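Local structure of DNA gyrase, B subunit, truncated (Myxococcus xanthus, 3CWV) at residues H33-L38 against G62-F67; L39-E44 against W98-V103; N179-A182 against G187-V190; D235-Q240 against L323-L328; S255-V260 against M313-P318. The protein probably serves, as the B subunit of a type II topoisomerase, in the ATP-dependent breakage, passage and rejoining of double-stranded DNA. One frame throughout, in Å; residues are numbered along the deposited sequence.

Contact 1. Residues H33-L38 against G62-F67; sequences HLVYFL and GSIALF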
# COMPACT_ATOMS: atom_id res chain seq x y z
N HIS A 33 -7.85 -7.43 7.90
CA HIS A 33 -8.34 -6.50 6.85
C HIS A 33 -8.91 -5.20 7.34
O HIS A 33 -8.76 -4.17 6.70
CB HIS A 33 -9.26 -7.22 5.89
CG HIS A 33 -8.49 -7.93 4.82
ND1 HIS A 33 -7.57 -8.91 5.12
CD2 HIS A 33 -8.42 -7.73 3.49
CE1 HIS A 33 -6.99 -9.32 4.00
NE2 HIS A 33 -7.50 -8.63 3.00
N LEU A 34 -9.51 -5.21 8.52
CA LEU A 34 -9.99 -3.96 9.09
C LEU A 34 -8.86 -2.96 9.24
O LEU A 34 -9.04 -1.75 9.01
CB LEU A 34 -10.66 -4.21 10.45
CG LEU A 34 -11.81 -5.21 10.50
CD1 LEU A 34 -12.35 -5.17 11.94
CD2 LEU A 34 -12.94 -4.88 9.51
N VAL A 35 -7.70 -3.44 9.65
CA VAL A 35 -6.51 -2.60 9.76
C VAL A 35 -5.96 -2.23 8.39
O VAL A 35 -5.57 -1.06 8.17
CB VAL A 35 -5.37 -3.32 10.54
CG1 VAL A 35 -4.19 -2.37 10.70
CG2 VAL A 35 -5.89 -3.72 11.92
N TYR A 36 -5.91 -3.19 7.47
CA TYR A 36 -5.39 -2.93 6.12
C TYR A 36 -6.24 -1.86 5.42
O TYR A 36 -5.70 -1.04 4.66
CB TYR A 36 -5.37 -4.21 5.27
CG TYR A 36 -4.48 -5.33 5.82
CD1 TYR A 36 -3.37 -5.06 6.63
CD2 TYR A 36 -4.75 -6.66 5.49
CE1 TYR A 36 -2.55 -6.11 7.12
CE2 TYR A 36 -3.95 -7.71 5.98
CZ TYR A 36 -2.87 -7.42 6.78
OH TYR A 36 -2.10 -8.45 7.25
N PHE A 37 -7.55 -1.87 5.65
CA PHE A 37 -8.43 -0.83 5.06
C PHE A 37 -8.01 0.58 5.54
O PHE A 37 -7.99 1.55 4.75
CB PHE A 37 -9.92 -1.05 5.38
CG PHE A 37 -10.52 -2.35 4.83
CD1 PHE A 37 -10.01 -2.96 3.69
CD2 PHE A 37 -11.64 -2.91 5.45
CE1 PHE A 37 -10.61 -4.15 3.17
CE2 PHE A 37 -12.23 -4.08 4.95
CZ PHE A 37 -11.71 -4.70 3.81
N LEU A 38 -7.72 0.71 6.83
CA LEU A 38 -7.18 2.00 7.36
C LEU A 38 -5.85 2.40 6.72
O LEU A 38 -5.67 3.55 6.28
CB LEU A 38 -7.06 1.98 8.89
CG LEU A 38 -8.24 2.48 9.71
CD1 LEU A 38 -7.93 2.24 11.18
CD2 LEU A 38 -8.50 4.01 9.46
N GLY A 62 -6.76 -5.01 22.38
CA GLY A 62 -7.27 -5.44 21.07
C GLY A 62 -7.76 -4.30 20.18
O GLY A 62 -8.28 -4.53 19.08
N SER A 63 -7.60 -3.07 20.66
CA SER A 63 -7.96 -1.90 19.85
C SER A 63 -6.83 -1.56 18.87
O SER A 63 -5.69 -2.03 18.99
CB SER A 63 -8.29 -0.70 20.74
OG SER A 63 -7.11 -0.11 21.27
N ILE A 64 -7.15 -0.71 17.89
CA ILE A 64 -6.22 -0.34 16.84
C ILE A 64 -6.37 1.17 16.68
O ILE A 64 -7.50 1.67 16.68
CB ILE A 64 -6.65 -0.99 15.49
CG1 ILE A 64 -6.40 -2.49 15.50
CG2 ILE A 64 -5.91 -0.34 14.28
CD1 ILE A 64 -4.93 -2.89 15.29
N ALA A 65 -5.28 1.90 16.56
CA ALA A 65 -5.48 3.31 16.17
C ALA A 65 -4.56 3.65 15.01
O ALA A 65 -3.41 3.20 14.97
CB ALA A 65 -5.23 4.26 17.35
N LEU A 66 -5.06 4.46 14.07
CA LEU A 66 -4.21 4.97 12.99
C LEU A 66 -4.33 6.49 13.02
O LEU A 66 -5.45 7.01 13.07
CB LEU A 66 -4.69 4.42 11.64
CG LEU A 66 -3.84 4.95 10.45
CD1 LEU A 66 -2.86 3.94 10.02
CD2 LEU A 66 -4.71 5.39 9.32
N PHE A 67 -3.18 7.17 13.05
CA PHE A 67 -3.14 8.63 12.91
C PHE A 67 -2.41 9.01 11.63
O PHE A 67 -1.41 8.39 11.27
CB PHE A 67 -2.46 9.29 14.12
CG PHE A 67 -2.21 10.77 13.94
CD1 PHE A 67 -3.21 11.69 14.22
CD2 PHE A 67 -0.99 11.23 13.44
CE1 PHE A 67 -3.01 13.06 14.02
CE2 PHE A 67 -0.78 12.60 13.24
CZ PHE A 67 -1.79 13.51 13.54
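Leu-38 lies against Leu-66, the two side chains running past each other in opposite directions. One methyl of Leu-38, CD1, rests 3.9 Å from Leu-66 CB, close to the strand backbone, while its other methyl, CD2, lies 4.0 Å from Leu-66 CD2. That same Leu-66 CD2 also reaches the helix backbone, 3.7 Å from Leu-38 O, a plain van der Waals touch of a methyl on a carbonyl. Leu-66 gets there because its CG stands anti to the backbone N (chi1 179°). Helix 28-47 is here laid on one face of the eight-stranded mixed sheet of the N-terminal ATPase domain, the GHKL fold that GyrB shares with its relatives, and strand 64-70 is an interior strand of that sheet. Ile-64 and Leu-66 turn to the helix, whereas Ala-65 between them points to the far side. The backbone of the strand is tied to both neighbours, Ile-64 to Phe-157 and Ala-65 to Glu-57, for example. One turn of helix before Leu-38, Val-35 meets Ile-64 with the side chains crossing at about a right angle. A single methyl, Val-35 CG2, does the touching: it is 3.6 Å from Ile-64 CD1 and 3.8 Å from Ile-64 CG1. A bend in the isoleucine (chi2 -77°) folds CD1 back beside that methyl. Further apolar groups close round the pair, with Phe-169 touching both Val-35 and Ile-64, and Leu-56 of strand 53-58 doing the same.

Contact 2. Residues L39-E44 against W98-V103; sequences LDVAYE and WDSMLV
Val-41 meets Ser-100 and Leu-102 with no flat group between them, Trp-98, Tyr-43 and Glu-44 being turned to other partners. The indole of Trp-98 leads away from the helix, its NE1 hydrogen-bonded to Pro-91 O and its ring system against Arg-80 and Val-81 of helix 75-82. The ring of Tyr-43 packs on Leu-181 and Ala-259, and the carboxylate of Glu-44 forms a salt bridge with Arg-47. What remains for the contact is one methyl of the valine. Val-41 CG2 lies 3.6 Å from Ser-100 OG and 3.8 Å from Ser-100 CB, and reaches Leu-102 CB at 4.1 Å. Although it faces a methyl, the serine hydroxyl is well provided with polar partners. Ser-100 OG accepts from Leu-102 N at 2.9 Å with an N-H...O angle of 161°, a nearly straight bond that closes an ST turn, and it is also hydrogen-bonded to Gly-97 O. With chi1 at 74° the hydroxyl sits between its own backbone N and carbonyl carbon, within reach of both partners. The turn leads into helix 102-107, Met-101 holding the N-cap position. In GyrB relatives the loop ahead of the corresponding helix contributes to the nucleotide site of the ATPase domain, and the position of this turn is consistent with that. Were Ser-100 an alanine, Leu-102 N and Gly-97 O would probably lose their common partner and the turn be freer to shift. Beyond the serine, Leu-102 packs on Val-81, and Val-41 itself also touches Trp-96.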
# COMPACT_ATOMS: atom_id res chain seq x y z
N LEU A 39 -4.87 1.51 6.73
CA LEU A 39 -3.60 1.75 6.03
C LEU A 39 -3.77 2.14 4.55
O LEU A 39 -3.04 3.02 4.04
CB LEU A 39 -2.68 0.50 6.13
CG LEU A 39 -2.19 0.27 7.57
CD1 LEU A 39 -1.49 -1.10 7.69
CD2 LEU A 39 -1.25 1.38 7.97
N ASP A 40 -4.74 1.53 3.86
CA ASP A 40 -5.02 1.88 2.46
C ASP A 40 -5.52 3.34 2.32
O ASP A 40 -5.24 4.03 1.31
CB ASP A 40 -6.05 0.94 1.83
CG ASP A 40 -5.50 -0.48 1.53
OD1 ASP A 40 -4.27 -0.72 1.59
OD2 ASP A 40 -6.34 -1.36 1.23
N VAL A 41 -6.32 3.80 3.28
CA VAL A 41 -6.74 5.21 3.34
C VAL A 41 -5.52 6.15 3.38
O VAL A 41 -5.43 7.13 2.62
CB VAL A 41 -7.63 5.53 4.58
CG1 VAL A 41 -7.94 7.03 4.62
CG2 VAL A 41 -8.93 4.77 4.52
N ALA A 42 -4.58 5.84 4.28
CA ALA A 42 -3.35 6.63 4.45
C ALA A 42 -2.49 6.56 3.18
O ALA A 42 -1.95 7.57 2.74
CB ALA A 42 -2.54 6.11 5.68
N TYR A 43 -2.41 5.39 2.56
CA TYR A 43 -1.70 5.24 1.29
C TYR A 43 -2.26 6.17 0.21
O TYR A 43 -1.50 6.77 -0.53
CB TYR A 43 -1.76 3.81 0.73
CG TYR A 43 -1.18 3.78 -0.65
CD1 TYR A 43 0.20 3.85 -0.85
CD2 TYR A 43 -2.01 3.78 -1.77
CE1 TYR A 43 0.74 3.86 -2.13
CE2 TYR A 43 -1.50 3.79 -3.04
CZ TYR A 43 -0.12 3.83 -3.21
OH TYR A 43 0.38 3.84 -4.48
N GLU A 44 -3.58 6.24 0.08
CA GLU A 44 -4.16 7.04 -0.99
C GLU A 44 -3.87 8.52 -0.77
O GLU A 44 -3.59 9.27 -1.74
CB GLU A 44 -5.66 6.76 -1.14
CG GLU A 44 -6.38 7.70 -2.13
CD GLU A 44 -5.99 7.48 -3.60
OE1 GLU A 44 -5.33 6.48 -3.94
OE2 GLU A 44 -6.37 8.32 -4.43
N TRP A 98 -12.41 8.89 1.20
CA TRP A 98 -13.44 8.87 0.16
C TRP A 98 -13.12 7.76 -0.85
O TRP A 98 -11.98 7.61 -1.28
CB TRP A 98 -13.51 10.21 -0.58
CG TRP A 98 -14.79 10.41 -1.33
CD1 TRP A 98 -15.07 10.00 -2.60
CD2 TRP A 98 -15.96 11.10 -0.86
NE1 TRP A 98 -16.35 10.38 -2.94
CE2 TRP A 98 -16.92 11.04 -1.89
CE3 TRP A 98 -16.28 11.77 0.33
CZ2 TRP A 98 -18.19 11.64 -1.78
CZ3 TRP A 98 -17.57 12.34 0.45
CH2 TRP A 98 -18.49 12.28 -0.61
N ASP A 99 -14.13 7.01 -1.24
CA ASP A 99 -13.96 5.79 -2.04
C ASP A 99 -12.95 4.79 -1.43
O ASP A 99 -12.10 4.23 -2.14
CB ASP A 99 -13.56 6.13 -3.48
CG ASP A 99 -13.85 4.96 -4.46
OD1 ASP A 99 -14.77 4.17 -4.20
OD2 ASP A 99 -13.15 4.87 -5.49
N SER A 100 -13.01 4.61 -0.12
CA SER A 100 -12.12 3.69 0.56
C SER A 100 -13.02 2.68 1.23
O SER A 100 -14.22 2.78 1.13
CB SER A 100 -11.27 4.41 1.61
OG SER A 100 -12.06 4.75 2.76
N MET A 101 -12.43 1.72 1.95
CA MET A 101 -13.18 0.79 2.76
C MET A 101 -13.18 1.25 4.22
O MET A 101 -13.47 0.46 5.13
CB MET A 101 -12.55 -0.62 2.65
CG MET A 101 -12.46 -1.18 1.20
SD MET A 101 -14.12 -1.57 0.61
CE MET A 101 -14.43 -3.12 1.46
N LEU A 102 -12.87 2.52 4.48
CA LEU A 102 -13.02 3.02 5.84
C LEU A 102 -14.34 2.69 6.56
O LEU A 102 -14.33 2.33 7.75
CB LEU A 102 -12.77 4.57 5.90
CG LEU A 102 -13.01 5.28 7.22
CD1 LEU A 102 -12.06 4.77 8.32
CD2 LEU A 102 -12.89 6.84 7.02
N VAL A 103 -15.48 2.86 5.88
CA VAL A 103 -16.75 2.66 6.53
C VAL A 103 -16.92 1.19 6.98
O VAL A 103 -17.64 0.93 7.91
CB VAL A 103 -17.95 3.06 5.65
CG1 VAL A 103 -18.15 2.11 4.46
CG2 VAL A 103 -19.28 3.08 6.51

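Contact 3. Residues N179-A182 against G187-V190; sequences NELA and GLRV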
# COMPACT_ATOMS: atom_id res chain seq x y z
N ASN A 179 5.99 -1.45 6.88
CA ASN A 179 7.26 -1.39 6.17
C ASN A 179 7.03 -1.30 4.65
O ASN A 179 7.66 -0.47 3.98
CB ASN A 179 8.11 -2.62 6.56
CG ASN A 179 9.57 -2.53 6.11
OD1 ASN A 179 10.00 -1.62 5.38
ND2 ASN A 179 10.34 -3.53 6.53
N GLU A 180 6.11 -2.12 4.12
CA GLU A 180 5.75 -2.08 2.71
C GLU A 180 5.19 -0.73 2.31
O GLU A 180 5.51 -0.22 1.25
CB GLU A 180 4.65 -3.07 2.40
CG GLU A 180 5.02 -4.49 2.53
CD GLU A 180 3.85 -5.38 2.18
OE1 GLU A 180 2.76 -4.85 1.82
OE2 GLU A 180 4.02 -6.61 2.27
N LEU A 181 4.30 -0.19 3.13
CA LEU A 181 3.69 1.11 2.86
C LEU A 181 4.76 2.23 2.74
O LEU A 181 4.69 3.07 1.83
CB LEU A 181 2.66 1.43 3.94
CG LEU A 181 2.09 2.85 4.00
CD1 LEU A 181 1.29 3.16 2.73
CD2 LEU A 181 1.24 3.07 5.24
N ALA A 182 5.73 2.25 3.66
CA ALA A 182 6.87 3.18 3.53
C ALA A 182 7.64 3.03 2.21
O ALA A 182 8.06 4.03 1.61
CB ALA A 182 7.83 3.03 4.73
N GLY A 187 9.32 8.25 0.90
CA GLY A 187 9.32 9.53 1.60
C GLY A 187 8.25 9.62 2.69
O GLY A 187 8.39 10.40 3.62
N LEU A 188 7.19 8.82 2.58
CA LEU A 188 6.20 8.74 3.65
C LEU A 188 6.86 8.18 4.94
O LEU A 188 7.56 7.16 4.88
CB LEU A 188 5.07 7.78 3.24
CG LEU A 188 3.94 7.57 4.25
CD1 LEU A 188 3.24 8.91 4.58
CD2 LEU A 188 2.92 6.53 3.74
N ARG A 189 6.65 8.85 6.07
CA ARG A 189 7.06 8.34 7.40
C ARG A 189 5.98 7.47 8.00
O ARG A 189 4.85 7.93 8.21
CB ARG A 189 7.37 9.52 8.34
CG ARG A 189 8.56 10.33 7.84
CD ARG A 189 8.86 11.52 8.69
NE ARG A 189 10.07 12.18 8.19
CZ ARG A 189 11.32 11.79 8.46
NH1 ARG A 189 11.55 10.73 9.24
NH2 ARG A 189 12.35 12.46 7.94
N VAL A 190 6.28 6.19 8.23
CA VAL A 190 5.26 5.29 8.73
C VAL A 190 5.80 4.68 10.01
O VAL A 190 6.93 4.21 10.01
CB VAL A 190 4.99 4.10 7.77
CG1 VAL A 190 3.89 3.21 8.35
CG2 VAL A 190 4.59 4.59 6.37
O HOH W 1 9.05 6.08 2.86
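Ala-182 O and the backbone at Gly-187 and Leu-188 are joined through one water. The water lies 2.6 Å from Ala-182 O and 2.7 Å from Leu-188 O, in hydrogen-bonding positions, and accepts a weak bond from Gly-187 N. It thus bridges the last turn of the helix to the loop leading into the strand, where no direct hydrogen bond crosses. Next to it the contact is wholly apolar. Leu-181 swings its CG anti to the backbone N (chi1 169°), which brings its two methyls in against the strand. There Leu-181 CG lies 3.8 Å from Leu-188 CD2, the two leucines crossing obliquely, and Leu-181 CD2 lies 3.8 Å from Val-190 CG2, now at about a right angle. Val-190 CG2 is wedged further, resting 4.0 Å from Ala-182 CB and 3.8 Å from Ala-182 N, so a single methyl fills the angle between two successive helix residues. An alanine here instead of Leu-181 is likely to strip Leu-188 CD2 and one flank of Val-190 of their cover, though Ala-182 would still touch Val-190 CG2, and to open a gap toward Leu-39 and Tyr-43 of helix 28-47, which also touch this leucine. Leu-188 in turn packs on Val-54 and Ala-46. The segments belong to helix 171-184 and to strand 189-194, which pairs parallel with strand 53-58: a short alpha-beta connection of the helix-on-sheet layer characteristic of the GHKL ATPase fold.

Contact 4. Residues D235-Q240 against L323-L328; sequences DGLRVQ and LAIPGL
Leu-237 and Ile-325 reach toward each other tip to tip, and only their terminal methyls meet: Leu-237 CD1 is 4.0 Å from Ile-325 CD1. The isoleucine can extend so far because its chain is stretched at the second torsion (chi2 170°), carrying CD1 out toward the strand. The same methyl of the leucine also faces Leu-328 CD1, at 4.3 Å, so that Leu-237 CD1 stands before two partners three residues apart in the chain. Those partners are set side by side by a backbone turn, in which Leu-328 N bonds to Ile-325 O at 3.1 Å, with Gly-327 at the N-cap of helix 328-345. Strands 228-234 and 237-245 form a hairpin at the edge of a five-stranded mixed sheet, in the part of the chain that belongs to the S5-like transducer domain of GyrB. The loop and the start of the helix lie over one face of that hairpin. Val-239, two residues on and on the same face as Leu-237, comes in more loosely: its CG2 lies 4.5 Å from Leu-328 CD1. Trp-234 and His-268 also touch Leu-328, while Leu-237 continues onto Gln-312.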
# COMPACT_ATOMS: atom_id res chain seq x y z
N ASP A 235 0.50 8.33 -18.80
CA ASP A 235 -0.92 8.56 -18.78
C ASP A 235 -1.47 8.65 -17.35
O ASP A 235 -2.50 8.06 -17.05
CB ASP A 235 -1.65 7.43 -19.54
CG ASP A 235 -2.93 7.92 -20.15
OD1 ASP A 235 -2.93 9.07 -20.65
OD2 ASP A 235 -3.93 7.17 -20.13
N GLY A 236 -0.79 9.40 -16.47
CA GLY A 236 -1.27 9.63 -15.11
C GLY A 236 -0.93 8.53 -14.10
O GLY A 236 -1.30 8.63 -12.92
N LEU A 237 -0.22 7.50 -14.57
CA LEU A 237 0.09 6.30 -13.80
C LEU A 237 1.57 6.28 -13.49
O LEU A 237 2.39 6.35 -14.41
CB LEU A 237 -0.23 5.04 -14.63
CG LEU A 237 -1.70 4.76 -14.99
CD1 LEU A 237 -1.83 3.38 -15.56
CD2 LEU A 237 -2.59 4.90 -13.77
N ARG A 238 1.93 6.14 -12.21
CA ARG A 238 3.33 6.05 -11.83
C ARG A 238 3.80 4.61 -11.77
O ARG A 238 3.15 3.75 -11.18
CB ARG A 238 3.58 6.74 -10.50
CG ARG A 238 5.03 6.69 -10.07
CD ARG A 238 5.18 7.24 -8.64
NE ARG A 238 6.57 7.51 -8.28
CZ ARG A 238 6.96 7.96 -7.09
NH1 ARG A 238 6.06 8.17 -6.12
NH2 ARG A 238 8.24 8.19 -6.85
N VAL A 239 4.93 4.33 -12.39
CA VAL A 239 5.48 2.99 -12.39
C VAL A 239 6.83 3.08 -11.70
O VAL A 239 7.65 3.91 -12.07
CB VAL A 239 5.65 2.47 -13.81
CG1 VAL A 239 6.32 1.09 -13.82
CG2 VAL A 239 4.28 2.41 -14.52
N GLN A 240 7.01 2.28 -10.65
CA GLN A 240 8.26 2.25 -9.89
C GLN A 240 8.73 0.81 -9.89
O GLN A 240 7.94 -0.11 -9.67
CB GLN A 240 8.04 2.70 -8.45
CG GLN A 240 7.50 4.11 -8.30
CD GLN A 240 7.01 4.38 -6.89
OE1 GLN A 240 5.85 4.09 -6.54
NE2 GLN A 240 7.89 4.95 -6.06
N LEU A 323 -3.34 -7.57 -12.97
CA LEU A 323 -3.60 -6.25 -13.54
C LEU A 323 -3.74 -6.27 -15.07
O LEU A 323 -2.93 -6.88 -15.75
CB LEU A 323 -2.46 -5.31 -13.13
CG LEU A 323 -2.68 -3.82 -13.40
CD1 LEU A 323 -3.65 -3.26 -12.36
CD2 LEU A 323 -1.33 -3.12 -13.35
N ALA A 324 -4.76 -5.60 -15.61
CA ALA A 324 -4.98 -5.57 -17.04
C ALA A 324 -5.43 -4.16 -17.42
O ALA A 324 -6.63 -3.86 -17.41
CB ALA A 324 -6.03 -6.63 -17.45
N ILE A 325 -4.47 -3.28 -17.66
CA ILE A 325 -4.74 -1.90 -18.12
C ILE A 325 -4.31 -1.79 -19.58
O ILE A 325 -3.14 -1.97 -19.89
CB ILE A 325 -4.00 -0.87 -17.27
CG1 ILE A 325 -4.55 -0.87 -15.83
CG2 ILE A 325 -4.10 0.53 -17.89
CD1 ILE A 325 -3.74 -0.05 -14.82
N PRO A 326 -5.25 -1.53 -20.49
CA PRO A 326 -4.92 -1.55 -21.92
C PRO A 326 -3.81 -0.57 -22.21
O PRO A 326 -3.87 0.55 -21.70
CB PRO A 326 -6.22 -1.05 -22.58
CG PRO A 326 -7.30 -1.37 -21.55
CD PRO A 326 -6.66 -1.17 -20.23
N GLY A 327 -2.80 -0.97 -23.00
CA GLY A 327 -1.72 -0.07 -23.39
C GLY A 327 -0.56 -0.00 -22.39
O GLY A 327 0.56 0.37 -22.76
N LEU A 328 -0.82 -0.37 -21.12
CA LEU A 328 0.20 -0.24 -20.06
C LEU A 328 1.45 -1.09 -20.33
O LEU A 328 2.56 -0.61 -20.19
CB LEU A 328 -0.36 -0.61 -18.66
CG LEU A 328 0.67 -0.47 -17.52
CD1 LEU A 328 1.20 0.95 -17.45
CD2 LEU A 328 0.10 -0.87 -16.15

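Contact 5. Residues S255-V260 against M313-P318; sequences SFANAV and MAFAGP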
# COMPACT_ATOMS: atom_id res chain seq x y z
N SER A 255 4.66 -7.68 -6.99
CA SER A 255 4.05 -6.62 -7.80
C SER A 255 2.84 -6.05 -7.07
O SER A 255 2.19 -6.76 -6.30
CB SER A 255 3.67 -7.11 -9.19
OG SER A 255 2.84 -8.24 -9.11
N PHE A 256 2.57 -4.76 -7.31
CA PHE A 256 1.52 -4.04 -6.59
C PHE A 256 0.79 -3.12 -7.55
O PHE A 256 1.38 -2.64 -8.50
CB PHE A 256 2.13 -3.15 -5.49
CG PHE A 256 2.91 -3.92 -4.46
CD1 PHE A 256 2.30 -4.32 -3.28
CD2 PHE A 256 4.24 -4.27 -4.70
CE1 PHE A 256 3.02 -5.05 -2.32
CE2 PHE A 256 4.96 -5.02 -3.78
CZ PHE A 256 4.35 -5.39 -2.57
N ALA A 257 -0.49 -2.88 -7.28
CA ALA A 257 -1.22 -1.79 -7.94
C ALA A 257 -1.86 -1.02 -6.82
O ALA A 257 -2.59 -1.60 -5.99
CB ALA A 257 -2.25 -2.33 -8.90
N ASN A 258 -1.56 0.27 -6.74
CA ASN A 258 -1.89 1.05 -5.55
C ASN A 258 -1.60 0.33 -4.23
O ASN A 258 -2.47 0.27 -3.32
CB ASN A 258 -3.34 1.56 -5.58
CG ASN A 258 -3.52 2.74 -6.53
OD1 ASN A 258 -2.56 3.22 -7.10
ND2 ASN A 258 -4.75 3.19 -6.70
N ALA A 259 -0.40 -0.21 -4.13
CA ALA A 259 0.10 -0.74 -2.85
C ALA A 259 -0.67 -1.94 -2.33
O ALA A 259 -0.48 -2.36 -1.18
CB ALA A 259 0.17 0.38 -1.75
N VAL A 260 -1.55 -2.50 -3.16
CA VAL A 260 -2.10 -3.83 -2.88
C VAL A 260 -1.51 -4.85 -3.86
O VAL A 260 -1.35 -4.59 -5.06
CB VAL A 260 -3.65 -3.87 -2.93
CG1 VAL A 260 -4.25 -2.99 -1.81
CG2 VAL A 260 -4.17 -3.47 -4.30
N MET A 313 -7.37 1.68 -12.15
CA MET A 313 -6.82 0.34 -11.87
C MET A 313 -7.81 -0.71 -12.35
O MET A 313 -8.92 -0.81 -11.82
CB MET A 313 -6.59 0.15 -10.37
CG MET A 313 -5.54 1.08 -9.69
SD MET A 313 -3.85 0.92 -10.33
CE MET A 313 -3.81 2.44 -11.30
N ALA A 314 -7.44 -1.48 -13.37
CA ALA A 314 -8.34 -2.46 -13.97
C ALA A 314 -7.67 -3.81 -13.93
O ALA A 314 -6.47 -3.93 -14.17
CB ALA A 314 -8.69 -2.08 -15.41
N PHE A 315 -8.46 -4.84 -13.63
CA PHE A 315 -7.93 -6.16 -13.38
C PHE A 315 -8.59 -7.14 -14.35
O PHE A 315 -9.60 -6.81 -14.99
CB PHE A 315 -8.21 -6.54 -11.92
CG PHE A 315 -7.53 -5.63 -10.91
CD1 PHE A 315 -6.24 -5.90 -10.49
CD2 PHE A 315 -8.18 -4.50 -10.43
CE1 PHE A 315 -5.58 -5.07 -9.58
CE2 PHE A 315 -7.54 -3.64 -9.51
CZ PHE A 315 -6.23 -3.93 -9.08
N ALA A 316 -8.00 -8.32 -14.51
CA ALA A 316 -8.53 -9.31 -15.43
C ALA A 316 -9.83 -9.94 -14.91
O ALA A 316 -10.59 -10.54 -15.67
CB ALA A 316 -7.49 -10.40 -15.68
N GLY A 317 -10.04 -9.85 -13.62
CA GLY A 317 -11.27 -10.40 -13.03
C GLY A 317 -11.43 -9.95 -11.61
O GLY A 317 -10.63 -9.14 -11.11
N PRO A 318 -12.47 -10.49 -10.92
CA PRO A 318 -12.89 -10.06 -9.58
C PRO A 318 -11.94 -10.36 -8.43
O PRO A 318 -12.07 -9.74 -7.37
CB PRO A 318 -14.25 -10.76 -9.38
CG PRO A 318 -14.27 -11.89 -10.33
CD PRO A 318 -13.27 -11.62 -11.43
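Met-313 comes first and meets two residues of the opposing turn at once. Met-313 CG lies 3.7 Å from Asn-258 ND2, the two side chains crossing at a slant, and Met-313 SD is 3.9 Å from Ala-257 CB. The methionine is bent at chi2 (-62°), which folds the sulfur back over Ala-257 rather than letting the chain run straight out. The amide of Asn-258 is not left to this apolar neighbour alone: its OD1 accepts from Gly-308 N. Ala-314 carries the loop on, its backbone paired with Ala-324. At Phe-315 the ring returns to the contact, Phe-315 CZ lying 4.3 Å from Ala-257 CB, which approaches it obliquely; Ala-257 CB is thus touched by both the sulfur and the phenyl ring. Ala-257 to Val-260 make a type I' beta turn, closed by Val-260 N to Ala-257 O at 3.1 Å and by Ala-257 N to Val-260 O at 2.9 Å, as in a tight two-residue hairpin. This hairpin joins strands 252-257 and 260-261 at one edge of the five-stranded sheet; strand 300-307 lies alongside, and Tyr-43 and Arg-47 of helix 28-47 touch Asn-258 at its tip.

Overall arrangement
Contacts 1, 2 and 3 belong to the ATPase part of the chain, contacts 4 and 5 to the transducer part. Contacts 1 and 2 are wholly buried, 3 and 4 largely so, and contact 5 only partly. Contacts 1 and 2 share helix 28-47, contacts 1 and 3 reach the same eight-stranded sheet, and Leu-181 of contact 3 packs on Tyr-43 of contact 2. Contacts 4 and 5 reach the five-stranded sheet, with contact 5 nested inside the loop that contact 4 closes; Leu-237 touches Met-313 between them. Aliphatic packing dominates contacts 1, 3 and 4, contact 3 adding a bridging water, whereas contact 2 sets a methyl on a gripped hydroxyl and contact 5 a methionine against an amide. Tyr-43 against Ala-259 links the two parts.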